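Local coordinates for interleukin-20 receptor subunit beta (Homo sapiens, PDB 6DF3), which serves, paired with IL20RA or IL22RA1, as a cell-surface receptor for cytokines of the interleukin-20 family, binding IL-20 and IL-24 in both pairings and IL-19 with IL20RA, at residues H16-S21 against Y75-R80; T12-L17 against K176-Y181. The protein carries 1 engineered substitution. One frame throughout, in Å; residues are numbered along the deposited sequence.

In the fold
Both contacts draw on strand 15-19 of the first fibronectin type III domain or its flanks, and lie about 18 Å apart (between centres). Contact 1 uses L18 on the strand and W20 close to its end, which face strand 74-83 of the opposite sheet inside the sandwich. Contact 2 uses the 12-15 turn that leads into the strand; this turn meets the 176-181 turn of the second domain near the spatial centre of the chain. The touching side chains are buried and apolar in both. Contact 1 is core packing dominated by a methyl on an indole face; contact 2 is a smaller interdomain patch built on one methionine, with polar bonds to the linker gathered around it.

Contact 1: H16-S21 against Y75-R80; sequences HLLMWS and YNLRVR
W20 and V79 meet between the two sheets of the N-terminal fibronectin type III sandwich. L18 and W20 approach from the side of the three-stranded sheet and strand 74-83 from the four-stranded one; the CA atoms of L18 and L77 lie 8.3 Å apart. From CB, the W20 side chain sets CG between its own backbone N and carbonyl carbon (chi1 53°), which swings the indole back alongside L18, whose CG lies at the ring edge, in plane. W20 CG, CD1 and NE1 stand farther from V79; at the fusion bond, W20 CE2 is 4.0 Å from V79 CG2. The other benzene carbons follow, with W20 CZ2 nearest to V79 CG2 at 3.9 Å. The methyl thus stands over the six-membered ring, 3.8 Å from the W20 ring centroid to V79 CG2 and only 5° off the normal, a CH-pi contact. V79 reaches it by holding CG2 anti to its backbone N. Y32 meets the indole edge-to-face, and V34 of strand 31-37 touches both W20 and L18. With an alanine in place of W20, V79 CG2 would probably face a gap and Y32 would lose this edge-to-face partner. Two residues earlier on each segment, L18 and L77 touch by single methyls, L18 CD1 lying 4.3 Å from L77 CD1.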
ATOM      1  N   HIS C  16      10.423   4.900 -16.219  1.00 48.25           N
ATOM      2  CA  HIS C  16      10.051   4.851 -17.629  1.00 47.26           C
ATOM      3  C   HIS C  16      10.044   6.207 -18.295  1.00 48.58           C
ATOM      4  O   HIS C  16       9.221   7.078 -17.969  1.00 44.63           O
ATOM      5  CB  HIS C  16       8.707   4.172 -17.826  1.00 44.47           C
ATOM      6  CG  HIS C  16       8.399   3.148 -16.804  1.00 43.51           C
ATOM      7  ND1 HIS C  16       9.185   2.028 -16.613  1.00 42.89           N
ATOM      8  CD2 HIS C  16       7.349   3.044 -15.924  1.00 42.48           C
ATOM      9  CE1 HIS C  16       8.691   1.331 -15.585  1.00 48.06           C
ATOM     10  NE2 HIS C  16       7.568   1.921 -15.155  1.00 44.43           N
ATOM     11  N   LEU C  17      10.920   6.338 -19.294  1.00 51.51           N
ATOM     12  CA  LEU C  17      11.106   7.558 -20.074  1.00 55.57           C
ATOM     13  C   LEU C  17      10.516   7.417 -21.473  1.00 52.73           C
ATOM     14  O   LEU C  17      10.984   6.609 -22.226  1.00 50.35           O
ATOM     15  CB  LEU C  17      12.615   7.843 -20.215  1.00 59.52           C
ATOM     16  CG  LEU C  17      13.305   9.005 -19.544  1.00 67.50           C
ATOM     17  CD1 LEU C  17      14.741   9.247 -20.114  1.00 70.49           C
ATOM     18  CD2 LEU C  17      12.485  10.272 -19.695  1.00 67.46           C
ATOM     19  N   LEU C  18       9.501   8.191 -21.822  1.00 52.52           N
ATOM     20  CA  LEU C  18       9.020   8.253 -23.205  1.00 52.42           C
ATOM     21  C   LEU C  18       9.873   9.275 -23.932  1.00 57.74           C
ATOM     22  O   LEU C  18      10.273  10.258 -23.294  1.00 62.79           O
ATOM     23  CB  LEU C  18       7.547   8.640 -23.258  1.00 52.68           C
ATOM     24  CG  LEU C  18       6.915   8.816 -24.654  1.00 52.09           C
ATOM     25  CD1 LEU C  18       6.882   7.463 -25.315  1.00 51.71           C
ATOM     26  CD2 LEU C  18       5.528   9.409 -24.536  1.00 51.78           C
ATOM     27  N   MET C  19      10.204   9.030 -25.217  1.00 57.23           N
ATOM     28  CA  MET C  19      11.234   9.833 -26.006  1.00 63.04           C
ATOM     29  C   MET C  19      10.787   9.877 -27.421  1.00 61.45           C
ATOM     30  O   MET C  19      10.116   8.966 -27.862  1.00 57.12           O
ATOM     31  CB  MET C  19      12.659   9.258 -26.035  1.00 64.68           C
ATOM     32  CG  MET C  19      13.273   9.096 -24.640  1.00 69.85           C
ATOM     33  SD  MET C  19      14.857   8.191 -24.493  1.00 74.44           S
ATOM     34  CE  MET C  19      14.679   6.961 -25.792  1.00 76.16           C
ATOM     35  N   TRP C  20      11.117  10.966 -28.089  1.00 61.54           N
ATOM     36  CA  TRP C  20      10.737  11.173 -29.473  1.00 64.63           C
ATOM     37  C   TRP C  20      11.776  12.112 -30.095  1.00 68.02           C
ATOM     38  O   TRP C  20      12.543  12.729 -29.374  1.00 66.74           O
ATOM     39  CB  TRP C  20       9.287  11.696 -29.560  1.00 62.76           C
ATOM     40  CG  TRP C  20       9.018  12.923 -28.721  1.00 64.98           C
ATOM     41  CD1 TRP C  20       9.178  14.186 -29.110  1.00 69.06           C
ATOM     42  CD2 TRP C  20       8.543  12.984 -27.364  1.00 63.61           C
ATOM     43  NE1 TRP C  20       8.854  15.053 -28.109  1.00 70.39           N
ATOM     44  CE2 TRP C  20       8.455  14.344 -27.018  1.00 67.88           C
ATOM     45  CE3 TRP C  20       8.186  12.035 -26.421  1.00 61.55           C
ATOM     46  CZ2 TRP C  20       8.024  14.791 -25.749  1.00 67.65           C
ATOM     47  CZ3 TRP C  20       7.771  12.464 -25.145  1.00 62.45           C
ATOM     48  CH2 TRP C  20       7.681  13.840 -24.830  1.00 65.43           C
ATOM     49  N   SER C  21      11.811  12.205 -31.424  1.00 73.18           N
ATOM     50  CA  SER C  21      12.643  13.197 -32.093  1.00 79.13           C
ATOM     51  C   SER C  21      11.965  14.572 -31.991  1.00 80.27           C
ATOM     52  O   SER C  21      10.759  14.661 -32.090  1.00 78.33           O
ATOM     53  CB  SER C  21      12.821  12.899 -33.582  1.00 82.80           C
ATOM     54  OG  SER C  21      13.177  11.568 -33.779  1.00 82.23           O
ATOM     55  N   TYR C  75       0.521  -0.497 -21.857  1.00 42.32           N
ATOM     56  CA  TYR C  75       0.046   0.860 -21.900  1.00 42.17           C
ATOM     57  C   TYR C  75       0.323   1.438 -23.311  1.00 41.91           C
ATOM     58  O   TYR C  75       1.391   1.258 -23.852  1.00 42.51           O
ATOM     59  CB  TYR C  75       0.815   1.725 -20.857  1.00 41.32           C
ATOM     60  CG  TYR C  75       0.234   1.739 -19.495  1.00 40.06           C
ATOM     61  CD1 TYR C  75       0.492   0.696 -18.630  1.00 41.09           C
ATOM     62  CD2 TYR C  75      -0.564   2.793 -19.053  1.00 37.41           C
ATOM     63  CE1 TYR C  75      -0.051   0.663 -17.326  1.00 44.20           C
ATOM     64  CE2 TYR C  75      -1.129   2.777 -17.753  1.00 40.71           C
ATOM     65  CZ  TYR C  75      -0.872   1.712 -16.878  1.00 41.24           C
ATOM     66  OH  TYR C  75      -1.327   1.650 -15.558  1.00 40.97           O
ATOM     67  N   ASN C  76      -0.646   2.129 -23.857  1.00 42.60           N
ATOM     68  CA  ASN C  76      -0.500   2.986 -24.977  1.00 43.31           C
ATOM     69  C   ASN C  76      -0.128   4.349 -24.502  1.00 42.65           C
ATOM     70  O   ASN C  76      -0.619   4.815 -23.490  1.00 41.24           O
ATOM     71  CB  ASN C  76      -1.827   3.094 -25.752  1.00 46.19           C
ATOM     72  CG  ASN C  76      -2.346   1.750 -26.214  1.00 48.12           C
ATOM     73  OD1 ASN C  76      -1.580   0.831 -26.438  1.00 52.56           O
ATOM     74  ND2 ASN C  76      -3.668   1.628 -26.298  1.00 48.11           N
ATOM     75  N   LEU C  77       0.687   5.008 -25.296  1.00 43.46           N
ATOM     76  CA  LEU C  77       1.156   6.358 -25.034  1.00 44.89           C
ATOM     77  C   LEU C  77       1.089   7.130 -26.366  1.00 48.22           C
ATOM     78  O   LEU C  77       1.282   6.559 -27.425  1.00 47.96           O
ATOM     79  CB  LEU C  77       2.568   6.263 -24.534  1.00 48.07           C
ATOM     80  CG  LEU C  77       2.719   5.736 -23.100  1.00 47.87           C
ATOM     81  CD1 LEU C  77       4.140   5.238 -22.924  1.00 50.91           C
ATOM     82  CD2 LEU C  77       2.443   6.892 -22.167  1.00 51.17           C
ATOM     83  N   ARG C  78       0.698   8.398 -26.309  1.00 47.93           N
ATOM     84  CA  ARG C  78       0.735   9.255 -27.459  1.00 51.15           C
ATOM     85  C   ARG C  78       1.220  10.647 -27.115  1.00 52.86           C
ATOM     86  O   ARG C  78       1.044  11.128 -26.006  1.00 53.63           O
ATOM     87  CB  ARG C  78      -0.630   9.338 -28.094  1.00 52.51           C
ATOM     88  CG  ARG C  78      -1.695   9.957 -27.236  1.00 51.20           C
ATOM     89  CD  ARG C  78      -3.023  10.039 -28.007  1.00 51.69           C
ATOM     90  NE  ARG C  78      -3.973  10.878 -27.316  1.00 52.05           N
ATOM     91  CZ  ARG C  78      -5.220  11.070 -27.728  1.00 55.94           C
ATOM     92  NH1 ARG C  78      -5.664  10.533 -28.843  1.00 55.68           N
ATOM     93  NH2 ARG C  78      -6.022  11.821 -27.018  1.00 56.80           N
ATOM     94  N   VAL C  79       1.782  11.315 -28.080  1.00 54.14           N
ATOM     95  CA  VAL C  79       2.383  12.620 -27.826  1.00 57.20           C
ATOM     96  C   VAL C  79       2.093  13.587 -28.954  1.00 60.58           C
ATOM     97  O   VAL C  79       1.963  13.186 -30.101  1.00 56.78           O
ATOM     98  CB  VAL C  79       3.887  12.493 -27.633  1.00 59.72           C
ATOM     99  CG1 VAL C  79       4.542  11.984 -28.909  1.00 63.11           C
ATOM    100  CG2 VAL C  79       4.516  13.830 -27.206  1.00 62.07           C
ATOM    101  N   ARG C  80       1.958  14.863 -28.643  1.00 63.53           N
ATOM    102  CA  ARG C  80       1.802  15.840 -29.717  1.00 67.79           C
ATOM    103  C   ARG C  80       2.563  17.098 -29.392  1.00 71.38           C
ATOM    104  O   ARG C  80       2.971  17.314 -28.255  1.00 69.65           O
ATOM    105  CB  ARG C  80       0.327  16.152 -29.956  1.00 70.81           C
ATOM    106  CG  ARG C  80      -0.338  17.058 -28.915  1.00 74.04           C
ATOM    107  CD  ARG C  80      -1.790  17.385 -29.250  1.00 77.73           C
ATOM    108  NE  ARG C  80      -2.432  17.957 -28.068  1.00 82.58           N
ATOM    109  CZ  ARG C  80      -3.727  18.259 -27.967  1.00 84.02           C
ATOM    110  NH1 ARG C  80      -4.557  18.098 -28.988  1.00 79.76           N
ATOM    111  NH2 ARG C  80      -4.188  18.744 -26.814  1.00 87.65           N
TER

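Contact 2: T12-L17 against K176-Y181; sequences TNMKHL and KAIGRY
M14 touches A177 and I178 where two beta-hairpin turns meet across the junction of the two fibronectin type III domains. Its sulfur does the closer work: M14 SD lies 4.1 Å from CD1 of I178, the two side chains running past one another in opposite directions. The terminal methyl turns to the neighbouring residue, with M14 CE 4.4 Å from A177 CB. Bends at chi2 (-70°) and chi3 (-78°) fold the thioether so that sulfur and methyl each find a partner. Each turn has its own backbone geometry. M14 sits in a type I' turn closed by T12 and K15, where K15 N bonds to T12 O at 2.9 Å. In the other turn, G179 and R180 form a G1 beta bulge opposite V175, whose side chain also touches M14. The second shell comes from the interdomain linker: T102 OG1 bonds to M14 N, and R180 NH1 hydrogen-bonds to T102 O and Q100 O. Q100 is an engineered residue, and in this structure its side-chain NE2 also bonds to I178 O. The backbone O of M14 stands 3.4 Å above the plane of the H16 ring, toward its rim.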
ATOM      1  N   THR C  12      14.435   1.785 -17.403  1.00 51.36           N
ATOM      2  CA  THR C  12      15.598   1.397 -16.655  1.00 56.08           C
ATOM      3  C   THR C  12      15.233   1.357 -15.157  1.00 55.80           C
ATOM      4  O   THR C  12      14.806   2.405 -14.613  1.00 51.50           O
ATOM      5  CB  THR C  12      16.685   2.475 -16.800  1.00 56.60           C
ATOM      6  OG1 THR C  12      17.020   2.579 -18.172  1.00 65.75           O
ATOM      7  CG2 THR C  12      17.899   2.016 -16.097  1.00 66.49           C
ATOM      8  N   ASN C  13      15.440   0.200 -14.519  1.00 55.87           N
ATOM      9  CA  ASN C  13      15.147  -0.002 -13.057  1.00 55.81           C
ATOM     10  C   ASN C  13      13.795   0.651 -12.600  1.00 52.98           C
ATOM     11  O   ASN C  13      13.757   1.528 -11.720  1.00 53.15           O
ATOM     12  CB  ASN C  13      16.320   0.523 -12.246  1.00 55.09           C
ATOM     13  CG  ASN C  13      17.508  -0.386 -12.325  1.00 60.69           C
ATOM     14  OD1 ASN C  13      17.381  -1.602 -12.520  1.00 63.01           O
ATOM     15  ND2 ASN C  13      18.681   0.193 -12.220  1.00 62.09           N
ATOM     16  N   MET C  14      12.727   0.304 -13.307  1.00 52.63           N
ATOM     17  CA  MET C  14      11.353   0.868 -13.055  1.00 51.54           C
ATOM     18  C   MET C  14      11.177   2.339 -13.212  1.00 50.42           C
ATOM     19  O   MET C  14      10.146   2.855 -12.836  1.00 50.92           O
ATOM     20  CB  MET C  14      10.798   0.407 -11.700  1.00 48.88           C
ATOM     21  CG  MET C  14      10.684  -1.090 -11.624  1.00 50.35           C
ATOM     22  SD  MET C  14       9.368  -1.870 -12.688  1.00 57.00           S
ATOM     23  CE  MET C  14       7.921  -1.493 -11.676  1.00 53.58           C
ATOM     24  N   LYS C  15      12.129   3.037 -13.833  1.00 51.59           N
ATOM     25  CA  LYS C  15      11.909   4.418 -14.300  1.00 51.55           C
ATOM     26  C   LYS C  15      11.600   4.427 -15.811  1.00 50.87           C
ATOM     27  O   LYS C  15      12.451   3.994 -16.621  1.00 50.74           O
ATOM     28  CB  LYS C  15      13.164   5.243 -14.056  1.00 57.58           C
ATOM     29  CG  LYS C  15      12.924   6.696 -14.366  1.00 61.29           C
ATOM     30  CD  LYS C  15      14.210   7.508 -14.267  1.00 70.27           C
ATOM     31  CE  LYS C  15      13.903   8.976 -14.534  1.00 79.04           C
ATOM     32  NZ  LYS C  15      15.100   9.705 -15.025  1.00 88.21           N
ATOM     33  N   HIS C  16      10.423   4.900 -16.219  1.00 48.25           N
ATOM     34  CA  HIS C  16      10.051   4.851 -17.629  1.00 47.26           C
ATOM     35  C   HIS C  16      10.044   6.207 -18.295  1.00 48.58           C
ATOM     36  O   HIS C  16       9.221   7.078 -17.969  1.00 44.63           O
ATOM     37  CB  HIS C  16       8.707   4.172 -17.826  1.00 44.47           C
ATOM     38  CG  HIS C  16       8.399   3.148 -16.804  1.00 43.51           C
ATOM     39  ND1 HIS C  16       9.185   2.028 -16.613  1.00 42.89           N
ATOM     40  CD2 HIS C  16       7.349   3.044 -15.924  1.00 42.48           C
ATOM     41  CE1 HIS C  16       8.691   1.331 -15.585  1.00 48.06           C
ATOM     42  NE2 HIS C  16       7.568   1.921 -15.155  1.00 44.43           N
ATOM     43  N   LEU C  17      10.920   6.338 -19.294  1.00 51.51           N
ATOM     44  CA  LEU C  17      11.106   7.558 -20.074  1.00 55.57           C
ATOM     45  C   LEU C  17      10.516   7.417 -21.473  1.00 52.73           C
ATOM     46  O   LEU C  17      10.984   6.609 -22.226  1.00 50.35           O
ATOM     47  CB  LEU C  17      12.615   7.843 -20.215  1.00 59.52           C
ATOM     48  CG  LEU C  17      13.305   9.005 -19.544  1.00 67.50           C
ATOM     49  CD1 LEU C  17      14.741   9.247 -20.114  1.00 70.49           C
ATOM     50  CD2 LEU C  17      12.485  10.272 -19.695  1.00 67.46           C
ATOM     51  N   LYS C 176       8.809  -7.126  -6.911  1.00 67.14           N
ATOM     52  CA  LYS C 176       7.542  -7.855  -6.720  1.00 64.18           C
ATOM     53  C   LYS C 176       6.495  -7.571  -7.835  1.00 62.04           C
ATOM     54  O   LYS C 176       5.897  -8.503  -8.355  1.00 59.68           O
ATOM     55  CB  LYS C 176       6.973  -7.526  -5.362  1.00 72.29           C
ATOM     56  CG  LYS C 176       5.833  -8.442  -4.955  1.00 79.73           C
ATOM     57  CD  LYS C 176       5.376  -8.178  -3.532  1.00 86.48           C
ATOM     58  CE  LYS C 176       6.381  -8.727  -2.532  1.00 94.51           C
ATOM     59  NZ  LYS C 176       5.812  -8.560  -1.170  1.00101.93           N
ATOM     60  N   ALA C 177       6.340  -6.309  -8.255  1.00 57.24           N
ATOM     61  CA  ALA C 177       5.369  -5.938  -9.275  1.00 56.88           C
ATOM     62  C   ALA C 177       5.470  -6.658 -10.630  1.00 60.48           C
ATOM     63  O   ALA C 177       4.463  -6.707 -11.364  1.00 54.74           O
ATOM     64  CB  ALA C 177       5.412  -4.474  -9.539  1.00 54.66           C
ATOM     65  N   ILE C 178       6.672  -7.181 -10.950  1.00 62.34           N
ATOM     66  CA  ILE C 178       6.917  -7.884 -12.221  1.00 61.94           C
ATOM     67  C   ILE C 178       7.450  -9.318 -12.072  1.00 65.30           C
ATOM     68  O   ILE C 178       7.474 -10.068 -13.053  1.00 65.03           O
ATOM     69  CB  ILE C 178       7.829  -6.999 -13.118  1.00 59.50           C
ATOM     70  CG1 ILE C 178       9.241  -6.878 -12.549  1.00 58.45           C
ATOM     71  CG2 ILE C 178       7.237  -5.593 -13.217  1.00 56.28           C
ATOM     72  CD1 ILE C 178      10.111  -5.861 -13.266  1.00 55.98           C
ATOM     73  N   GLY C 179       7.844  -9.709 -10.857  1.00 64.37           N
ATOM     74  CA  GLY C 179       8.209 -11.080 -10.584  1.00 69.49           C
ATOM     75  C   GLY C 179       9.621 -11.409 -11.036  1.00 72.19           C
ATOM     76  O   GLY C 179       9.950 -12.574 -11.231  1.00 85.42           O
ATOM     77  N   ARG C 180      10.473 -10.390 -11.131  1.00 70.25           N
ATOM     78  CA  ARG C 180      11.784 -10.511 -11.767  1.00 70.75           C
ATOM     79  C   ARG C 180      12.867 -10.080 -10.803  1.00 68.13           C
ATOM     80  O   ARG C 180      12.639  -9.196  -9.994  1.00 62.01           O
ATOM     81  CB  ARG C 180      11.862  -9.710 -13.077  1.00 65.72           C
ATOM     82  CG  ARG C 180      11.050 -10.342 -14.209  1.00 68.40           C
ATOM     83  CD  ARG C 180      11.142  -9.515 -15.508  1.00 65.99           C
ATOM     84  NE  ARG C 180      12.542  -9.157 -15.770  1.00 67.40           N
ATOM     85  CZ  ARG C 180      13.022  -8.000 -16.238  1.00 66.46           C
ATOM     86  NH1 ARG C 180      12.245  -6.959 -16.537  1.00 61.29           N
ATOM     87  NH2 ARG C 180      14.332  -7.890 -16.383  1.00 63.94           N
ATOM     88  N   TYR C 181      14.006 -10.790 -10.893  1.00 71.54           N
ATOM     89  CA  TYR C 181      15.285 -10.447 -10.253  1.00 73.03           C
ATOM     90  C   TYR C 181      16.258 -10.002 -11.351  1.00 71.09           C
ATOM     91  O   TYR C 181      16.165 -10.511 -12.504  1.00 64.00           O
ATOM     92  CB  TYR C 181      15.928 -11.688  -9.571  1.00 78.34           C
ATOM     93  CG  TYR C 181      15.047 -12.412  -8.556  1.00 78.38           C
ATOM     94  CD1 TYR C 181      14.024 -13.300  -8.985  1.00 79.37           C
ATOM     95  CD2 TYR C 181      15.213 -12.197  -7.175  1.00 80.71           C
ATOM     96  CE1 TYR C 181      13.174 -13.940  -8.072  1.00 84.00           C
ATOM     97  CE2 TYR C 181      14.383 -12.850  -6.233  1.00 84.11           C
ATOM     98  CZ  TYR C 181      13.371 -13.727  -6.688  1.00 86.86           C
ATOM     99  OH  TYR C 181      12.530 -14.355  -5.792  1.00 89.92           O
TER